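Local coordinates for outer membrane porin protein 32 (Delftia acidovorans, PDB 2FGQ) that forms trimeric, anion-selective channels across the bacterial outer membrane and binds malate inside its pore, at residues A[247-252]-A[276-281]; A[269-274]-A[299-304]; A[293-298]-A[319-324]. One frame throughout, in Å; residues are numbered along the deposited sequence.

Contact 1: residues A[247-252]-A[276-281]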
loop_
_atom_site.group_PDB
_atom_site.type_symbol
_atom_site.label_atom_id
_atom_site.label_comp_id
_atom_site.label_asym_id
_atom_site.label_seq_id
_atom_site.Cartn_x
_atom_site.Cartn_y
_atom_site.Cartn_z
ATOM N N ALA A 247 -24.281 -28.797 -5.126
ATOM C CA ALA A 247 -25.445 -29.174 -4.331
ATOM C C ALA A 247 -25.204 -28.890 -2.855
ATOM O O ALA A 247 -24.131 -29.215 -2.353
ATOM C CB ALA A 247 -25.708 -30.649 -4.509
ATOM N N PRO A 248 -26.208 -28.383 -2.148
ATOM C CA PRO A 248 -26.145 -28.362 -0.680
ATOM C C PRO A 248 -26.113 -29.779 -0.122
ATOM O O PRO A 248 -26.754 -30.702 -0.682
ATOM C CB PRO A 248 -27.422 -27.591 -0.251
ATOM C CG PRO A 248 -28.205 -27.330 -1.482
ATOM C CD PRO A 248 -27.460 -27.806 -2.663
ATOM N N VAL A 249 -25.327 -29.940 0.942
ATOM C CA VAL A 249 -25.193 -31.173 1.693
ATOM C C VAL A 249 -25.458 -30.836 3.151
ATOM O O VAL A 249 -24.730 -30.082 3.770
ATOM C CB VAL A 249 -23.794 -31.786 1.561
ATOM C CG1 VAL A 249 -23.671 -33.048 2.413
ATOM C CG2 VAL A 249 -23.475 -32.100 0.125
ATOM N N GLY A 250 -26.563 -31.356 3.676
ATOM C CA GLY A 250 -26.878 -31.301 5.093
ATOM C C GLY A 250 -26.953 -29.988 5.833
ATOM O O GLY A 250 -26.486 -29.912 6.959
ATOM N N GLY A 251 -27.549 -28.944 5.288
ATOM C CA GLY A 251 -27.735 -27.756 6.136
ATOM C C GLY A 251 -26.595 -26.738 6.237
ATOM O O GLY A 251 -26.867 -25.535 6.272
ATOM N N VAL A 252 -25.335 -27.178 6.273
ATOM C CA VAL A 252 -24.206 -26.225 6.279
ATOM C C VAL A 252 -23.081 -26.531 5.251
ATOM O O VAL A 252 -22.096 -25.818 5.164
ATOM C CB VAL A 252 -23.641 -26.140 7.719
ATOM C CG1 VAL A 252 -22.722 -27.285 8.034
ATOM C CG2 VAL A 252 -22.995 -24.877 7.916
ATOM N N LEU A 276 -13.074 -31.350 -7.667
ATOM C CA LEU A 276 -14.053 -31.599 -6.636
ATOM C C LEU A 276 -13.806 -30.641 -5.473
ATOM O O LEU A 276 -12.677 -30.483 -5.021
ATOM C CB LEU A 276 -13.929 -33.036 -6.136
ATOM C CG LEU A 276 -14.894 -33.408 -5.043
ATOM C CD1 LEU A 276 -16.338 -33.555 -5.548
ATOM C CD2 LEU A 276 -14.398 -34.737 -4.407
ATOM N N GLY A 277 -14.856 -30.026 -4.971
ATOM C CA GLY A 277 -14.737 -29.116 -3.840
ATOM C C GLY A 277 -15.810 -29.327 -2.783
ATOM O O GLY A 277 -16.900 -29.762 -3.071
ATOM N N TYR A 278 -15.496 -28.956 -1.553
ATOM C CA TYR A 278 -16.443 -28.986 -0.475
ATOM C C TYR A 278 -16.260 -27.709 0.334
ATOM O O TYR A 278 -15.140 -27.308 0.585
ATOM C CB TYR A 278 -16.196 -30.200 0.434
ATOM C CG TYR A 278 -17.365 -30.453 1.348
ATOM C CD1 TYR A 278 -18.502 -31.044 0.843
ATOM C CD2 TYR A 278 -17.352 -30.066 2.686
ATOM C CE1 TYR A 278 -19.599 -31.281 1.614
ATOM C CE2 TYR A 278 -18.500 -30.320 3.510
ATOM C CZ TYR A 278 -19.613 -30.914 2.924
ATOM O OH TYR A 278 -20.784 -31.193 3.635
ATOM N N VAL A 279 -17.367 -27.098 0.746
ATOM C CA VAL A 279 -17.367 -25.958 1.632
ATOM C C VAL A 279 -18.250 -26.289 2.821
ATOM O O VAL A 279 -19.390 -26.731 2.652
ATOM C CB VAL A 279 -17.907 -24.725 0.897
ATOM C CG1 VAL A 279 -17.961 -23.514 1.809
ATOM C CG2 VAL A 279 -17.051 -24.414 -0.326
ATOM N N HIS A 280 -17.713 -26.103 4.020
ATOM C CA HIS A 280 -18.435 -26.380 5.245
ATOM C C HIS A 280 -18.560 -25.059 6.010
ATOM O O HIS A 280 -17.556 -24.546 6.524
ATOM C CB HIS A 280 -17.656 -27.381 6.060
ATOM C CG HIS A 280 -18.332 -27.796 7.321
ATOM N ND1 HIS A 280 -18.026 -27.256 8.546
ATOM C CD2 HIS A 280 -19.290 -28.717 7.547
ATOM C CE1 HIS A 280 -18.782 -27.812 9.475
ATOM N NE2 HIS A 280 -19.550 -28.713 8.897
ATOM N N ASN A 281 -19.765 -24.525 6.113
ATOM C CA ASN A 281 -19.959 -23.265 6.823
ATOM C C ASN A 281 -19.991 -23.437 8.344
ATOM O O ASN A 281 -20.760 -24.250 8.904
ATOM C CB ASN A 281 -21.206 -22.520 6.340
ATOM C CG ASN A 281 -21.203 -22.311 4.850
ATOM O OD1 ASN A 281 -22.100 -22.741 4.127
ATOM N ND2 ASN A 281 -20.268 -21.642 4.401
#

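Contact 2: residues A[269-274]-A[299-304]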
loop_
_atom_site.group_PDB
_atom_site.type_symbol
_atom_site.label_atom_id
_atom_site.label_comp_id
_atom_site.label_asym_id
_atom_site.label_seq_id
_atom_site.Cartn_x
_atom_site.Cartn_y
_atom_site.Cartn_z
ATOM N N SER A 269 -2.996 -29.034 -28.997
ATOM C CA SER A 269 -3.016 -29.809 -27.778
ATOM C C SER A 269 -4.196 -29.447 -26.901
ATOM O O SER A 269 -4.551 -28.281 -26.785
ATOM C CB SER A 269 -1.734 -29.554 -26.995
ATOM O OG SER A 269 -0.592 -29.915 -27.756
ATOM N N LYS A 270 -4.723 -30.445 -26.229
ATOM C CA LYS A 270 -5.811 -30.294 -25.298
ATOM C C LYS A 270 -5.339 -30.541 -23.869
ATOM O O LYS A 270 -4.369 -31.269 -23.631
ATOM C CB LYS A 270 -6.928 -31.280 -25.641
ATOM C CG LYS A 270 -7.607 -30.985 -26.961
ATOM C CD LYS A 270 -8.665 -32.002 -27.278
ATOM C CE LYS A 270 -9.278 -31.690 -28.627
ATOM N NZ LYS A 270 -10.251 -32.753 -28.975
ATOM N N ALA A 271 -6.028 -29.915 -22.921
ATOM C CA ALA A 271 -5.877 -30.224 -21.498
ATOM C C ALA A 271 -7.285 -30.414 -20.943
ATOM O O ALA A 271 -8.215 -29.723 -21.378
ATOM C CB ALA A 271 -5.150 -29.082 -20.746
ATOM N N HIS A 272 -7.454 -31.381 -20.049
ATOM C CA HIS A 272 -8.717 -31.675 -19.406
ATOM C C HIS A 272 -8.521 -31.494 -17.902
ATOM O O HIS A 272 -7.476 -31.822 -17.341
ATOM C CB HIS A 272 -9.127 -33.168 -19.629
ATOM C CG HIS A 272 -9.203 -33.610 -21.059
ATOM N ND1 HIS A 272 -10.402 -33.750 -21.720
ATOM C CD2 HIS A 272 -8.238 -33.981 -21.940
ATOM C CE1 HIS A 272 -10.173 -34.158 -22.961
ATOM N NE2 HIS A 272 -8.868 -34.295 -23.122
ATOM N N GLN A 273 -9.554 -31.053 -17.224
ATOM C CA GLN A 273 -9.464 -30.801 -15.788
ATOM C C GLN A 273 -10.718 -31.260 -15.092
ATOM O O GLN A 273 -11.802 -31.079 -15.589
ATOM C CB GLN A 273 -9.298 -29.309 -15.501
ATOM C CG GLN A 273 -8.878 -29.058 -14.058
ATOM C CD GLN A 273 -8.709 -27.616 -13.719
ATOM O OE1 GLN A 273 -8.396 -26.799 -14.605
ATOM N NE2 GLN A 273 -8.921 -27.269 -12.417
ATOM N N ILE A 274 -10.553 -31.856 -13.924
ATOM C CA ILE A 274 -11.661 -32.193 -13.043
ATOM C C ILE A 274 -11.321 -31.655 -11.650
ATOM O O ILE A 274 -10.217 -31.863 -11.154
ATOM C CB ILE A 274 -11.896 -33.720 -12.963
ATOM C CG1 ILE A 274 -12.103 -34.336 -14.324
ATOM C CG2 ILE A 274 -13.129 -34.012 -12.102
ATOM C CD1 ILE A 274 -11.948 -35.898 -14.280
ATOM N N ASP A 299 -0.045 -34.009 -25.190
ATOM C CA ASP A 299 0.864 -33.537 -26.217
ATOM C C ASP A 299 1.757 -32.396 -25.737
ATOM O O ASP A 299 2.550 -32.593 -24.788
ATOM C CB ASP A 299 0.055 -33.210 -27.473
ATOM C CG ASP A 299 -0.673 -34.418 -28.001
ATOM O OD1 ASP A 299 -0.002 -35.460 -28.157
ATOM O OD2 ASP A 299 -1.895 -34.441 -28.302
ATOM N N ALA A 300 1.634 -31.209 -26.318
ATOM C CA ALA A 300 2.524 -30.099 -25.983
ATOM C C ALA A 300 1.999 -29.179 -24.859
ATOM O O ALA A 300 2.635 -28.206 -24.486
ATOM C CB ALA A 300 2.827 -29.280 -27.218
ATOM N N SER A 301 0.813 -29.462 -24.370
ATOM C CA SER A 301 0.205 -28.638 -23.323
ATOM C C SER A 301 0.977 -28.736 -22.013
ATOM O O SER A 301 1.429 -29.816 -21.630
ATOM C CB SER A 301 -1.257 -29.043 -23.140
ATOM O OG SER A 301 -1.934 -28.196 -22.224
ATOM N N THR A 302 1.105 -27.595 -21.353
ATOM C CA THR A 302 1.911 -27.425 -20.142
ATOM C C THR A 302 1.170 -26.677 -19.026
ATOM O O THR A 302 1.814 -26.059 -18.171
ATOM C CB THR A 302 3.213 -26.633 -20.428
ATOM O OG1 THR A 302 2.892 -25.392 -21.051
ATOM C CG2 THR A 302 4.139 -27.382 -21.374
ATOM N N LEU A 303 -0.156 -26.696 -19.052
ATOM C CA LEU A 303 -0.945 -25.972 -18.066
ATOM C C LEU A 303 -0.780 -26.522 -16.664
ATOM O O LEU A 303 -0.710 -27.721 -16.449
ATOM C CB LEU A 303 -2.420 -25.955 -18.441
ATOM C CG LEU A 303 -2.764 -25.286 -19.772
ATOM C CD1 LEU A 303 -4.257 -25.413 -19.992
ATOM C CD2 LEU A 303 -2.315 -23.810 -19.840
ATOM N N GLY A 304 -0.771 -25.613 -15.712
ATOM C CA GLY A 304 -0.705 -25.977 -14.315
ATOM C C GLY A 304 -1.847 -25.412 -13.496
ATOM O O GLY A 304 -2.431 -24.353 -13.814
HETATM O O HOH W 1 -4.253 -33.041 -27.639
#

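Contact 3: residues A[293-298]-A[319-324]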
loop_
_atom_site.group_PDB
_atom_site.type_symbol
_atom_site.label_atom_id
_atom_site.label_comp_id
_atom_site.label_asym_id
_atom_site.label_seq_id
_atom_site.Cartn_x
_atom_site.Cartn_y
_atom_site.Cartn_z
ATOM N N ALA A 293 -8.038 -31.286 -7.285
ATOM C CA ALA A 293 -8.084 -31.137 -8.737
ATOM C C ALA A 293 -7.075 -32.012 -9.449
ATOM O O ALA A 293 -6.004 -32.343 -8.940
ATOM C CB ALA A 293 -7.837 -29.718 -9.098
ATOM N N PHE A 294 -7.445 -32.370 -10.672
ATOM C CA PHE A 294 -6.620 -33.197 -11.541
ATOM C C PHE A 294 -6.634 -32.547 -12.903
ATOM O O PHE A 294 -7.699 -32.329 -13.458
ATOM C CB PHE A 294 -7.192 -34.630 -11.629
ATOM C CG PHE A 294 -6.363 -35.562 -12.456
ATOM C CD1 PHE A 294 -5.111 -35.962 -12.024
ATOM C CD2 PHE A 294 -6.854 -36.049 -13.682
ATOM C CE1 PHE A 294 -4.336 -36.840 -12.802
ATOM C CE2 PHE A 294 -6.090 -36.907 -14.466
ATOM C CZ PHE A 294 -4.838 -37.322 -14.014
ATOM N N LEU A 295 -5.457 -32.236 -13.423
ATOM C CA LEU A 295 -5.281 -31.568 -14.682
ATOM C C LEU A 295 -4.412 -32.464 -15.567
ATOM O O LEU A 295 -3.269 -32.744 -15.264
ATOM C CB LEU A 295 -4.611 -30.216 -14.481
ATOM C CG LEU A 295 -4.341 -29.247 -15.621
ATOM C CD1 LEU A 295 -5.599 -28.891 -16.368
ATOM C CD2 LEU A 295 -3.639 -27.951 -15.117
ATOM N N LYS A 296 -4.977 -32.891 -16.694
ATOM C CA LYS A 296 -4.286 -33.762 -17.630
ATOM C C LYS A 296 -3.955 -33.012 -18.898
ATOM O O LYS A 296 -4.848 -32.676 -19.662
ATOM C CB LYS A 296 -5.219 -34.915 -17.975
ATOM C CG LYS A 296 -4.662 -35.931 -18.939
ATOM C CD LYS A 296 -5.706 -37.078 -19.110
ATOM C CE LYS A 296 -5.375 -38.322 -18.286
ATOM N NZ LYS A 296 -6.531 -38.811 -17.444
ATOM N N ASN A 297 -2.678 -32.741 -19.107
ATOM C CA ASN A 297 -2.200 -32.148 -20.326
ATOM C C ASN A 297 -1.932 -33.254 -21.331
ATOM O O ASN A 297 -1.353 -34.264 -20.981
ATOM C CB ASN A 297 -0.900 -31.411 -20.081
ATOM C CG ASN A 297 -1.075 -30.188 -19.215
ATOM O OD1 ASN A 297 -0.686 -30.171 -17.996
ATOM N ND2 ASN A 297 -1.655 -29.180 -19.783
ATOM N N LYS A 298 -2.312 -33.009 -22.575
ATOM C CA LYS A 298 -1.933 -33.889 -23.690
ATOM C C LYS A 298 -0.890 -33.200 -24.558
ATOM O O LYS A 298 -0.826 -31.952 -24.663
ATOM C CB LYS A 298 -3.165 -34.242 -24.516
ATOM C CG LYS A 298 -4.281 -34.918 -23.745
ATOM C CD LYS A 298 -3.876 -36.253 -23.138
ATOM C CE LYS A 298 -4.054 -37.406 -24.122
ATOM N NZ LYS A 298 -3.582 -38.699 -23.475
ATOM N N GLU A 319 2.169 -33.719 -19.101
ATOM C CA GLU A 319 2.089 -34.254 -17.757
ATOM C C GLU A 319 0.730 -34.012 -17.135
ATOM O O GLU A 319 0.067 -33.016 -17.429
ATOM C CB GLU A 319 3.128 -33.589 -16.852
ATOM C CG GLU A 319 4.565 -33.967 -17.141
ATOM C CD GLU A 319 4.877 -35.405 -16.794
ATOM O OE1 GLU A 319 4.550 -35.852 -15.681
ATOM O OE2 GLU A 319 5.434 -36.097 -17.660
ATOM N N SER A 320 0.330 -34.914 -16.250
ATOM C CA SER A 320 -0.850 -34.729 -15.450
ATOM C C SER A 320 -0.371 -34.197 -14.106
ATOM O O SER A 320 0.686 -34.593 -13.612
ATOM C CB SER A 320 -1.565 -36.057 -15.230
ATOM O OG SER A 320 -2.078 -36.561 -16.460
ATOM N N GLN A 321 -1.166 -33.338 -13.498
ATOM C CA GLN A 321 -0.853 -32.758 -12.197
ATOM C C GLN A 321 -2.068 -32.884 -11.276
ATOM O O GLN A 321 -3.202 -32.692 -11.680
ATOM C CB GLN A 321 -0.508 -31.303 -12.398
ATOM C CG GLN A 321 0.121 -30.601 -11.205
ATOM C CD GLN A 321 0.092 -29.066 -11.355
ATOM O OE1 GLN A 321 1.037 -28.350 -10.945
ATOM N NE2 GLN A 321 -0.982 -28.574 -11.927
ATOM N N THR A 322 -1.806 -33.219 -10.022
ATOM C CA THR A 322 -2.814 -33.272 -9.000
ATOM C C THR A 322 -2.537 -32.185 -7.984
ATOM O O THR A 322 -1.395 -31.959 -7.604
ATOM C CB THR A 322 -2.771 -34.652 -8.320
ATOM O OG1 THR A 322 -2.963 -35.665 -9.318
ATOM C CG2 THR A 322 -3.924 -34.843 -7.359
ATOM N N GLY A 323 -3.596 -31.563 -7.512
ATOM C CA GLY A 323 -3.475 -30.534 -6.488
ATOM C C GLY A 323 -4.554 -30.619 -5.449
ATOM O O GLY A 323 -5.652 -31.132 -5.684
ATOM N N VAL A 324 -4.225 -30.112 -4.271
ATOM C CA VAL A 324 -5.128 -30.099 -3.132
ATOM C C VAL A 324 -4.964 -28.738 -2.434
ATOM O O VAL A 324 -3.839 -28.231 -2.298
ATOM C CB VAL A 324 -4.742 -31.206 -2.091
ATOM C CG1 VAL A 324 -5.756 -31.234 -0.956
ATOM C CG2 VAL A 324 -4.630 -32.519 -2.754
HETATM O O HOH W 2 -1.063 -36.582 -19.006
#

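Contact 1: residues A[247-252]-A[276-281]
V249 and Y278 meet at about a right angle: the valine comes in at the rim of the tyrosine ring, close to the ring plane, with its CG1 3.6 Å from Y278 OH and its CB 4.2 Å from Y278 CE1. Y278 reaches that far because its CG stands anti to the backbone N (chi1 -165°), which swings the ring out and carries the phenol end toward the valine. A few residues on, V252 works two neighbours at once. One methyl, CG1, approaches the H280 imidazole obliquely. The other, CG2, lies beside N281, but its placing is doubtful, because it is modelled too close to the N281 carbonyl.

Residues 249-252 form the turn of a beta hairpin in the porin barrel. Strand 235-249 ends at V249, G250 and G251 take the chain round with positive phi angles, and strand 253-264 starts back just after V252. Such tight turns lie at the periplasmic end in porins, which is probably the case here as well. Strand 253-264 runs between the two segments, with E254 and K256 bonded through the backbone to V279 and G277, and V255 to A247. V249 and Y278 therefore reach each other across an intervening strand, whereas V252 arrives at the very tip of 269-281.

There the backbone takes over. N281 N donates to V252 O at 2.8 Å, almost straight at 172°. Within the turn, V252 N also makes a weak bond back to G250 O.

Contact 2: residues A[269-274]-A[299-304]
S269 and A300 hold the two segments together directly: A300 N donates to S269 OG at 2.9 Å, with an angle of 149° at the hydrogen. The hydroxyl sits beside its own backbone N, anti to the carbonyl carbon (chi1 -60°), and from there it also has D299 CB at 3.4 Å and the methyl of A300 beside it. Behind the oxygen, S269 CB packs on S301 CB at 3.9 Å. Further along the strand A271 points its methyl at the loop, where S301 OG is 3.6 Å from A271 CB and L303 CD1 touches the same methyl at 3.9 Å. A water makes a second, indirect link: it accepts from K270 N and donates to D299 OD2 at 2.8 Å.

The next shell holds these groups in place. S269 OG is gripped twice, since besides receiving the A300 amide it is hydrogen-bonded to I267 O just before the strand. S301 OG bonds to Q264 OE1 and lies close to the N297 side chain, which helps to place the serine over A271. L303 fits among Q264, L295 and N297 and also reaches M116 and R119.

Those last two belong to the long loop between strands 93-94 and 133-134, which probably folds into the barrel like the constriction loop of general porins. Residues 299-304 thus begin the connection between the last two strands by lying against the barrel wall, while strand 269-281 is paired there on both flanks, through A271 and Q273 to strand 253-264 and through H272 and I274 to strand 286-297.

Contact 3: residues A[293-298]-A[319-324]
The F294 ring meets the neighbouring strand along its edge: T322 OG1 lies near the ring plane, 3.5 Å from F294 CD1, and K296 NZ also stands at the edge in plane. S320 CB comes in obliquely, 3.7 Å from F294 CZ. With CG anti to the backbone N (chi1 -177°), the ring is laid over toward the serine and threonine. Replacing F294 by an alanine is likely to leave S320 CB and T322 OG1 without the ring that borders them both. Beside it, K296 CG rests on S320 OG, which shares a water with N297 O.

Beneath these side chains run the last two strands of the 16-stranded porin barrel, antiparallel at 168°. A293 with G323 and L295 with Q321 are hydrogen-bonded pairs; F294 with T322 and K296 with S320 are non-hydrogen-bonded ones. Q321 N donates to L295 O at 2.8 Å. The last bond, N297 N to E319 O, is longer at 3.2 Å, with the donor well above the carbonyl plane. E319 OE1 forms a salt bridge with K19, and backbone bonds from T322 to N18 and V324 to Y16 join this strand to the N-terminal part of the chain.

In the fold
From the N terminus, eleven barrel strands are complete and the twelfth is ending when contact 1 opens at 247-252. It closes at 276-281, enclosing strand 253-264 and the start of the next. Contact 2 opens at 269-274, inside that span, and closes at 299-304, so the two cross, sharing strand 269-281 but using its opposite ends, with centres 29 Å apart. Contact 3 opens at 293-298, before contact 2 closes, and crosses it in turn, ending at 319-324 around the final loop. Contacts 1 and 3 follow in series. Contacts 2 and 3 touch, H272 O lying 2.8 Å from K296 N, and join strands 269-281, 286-297 and 320-331.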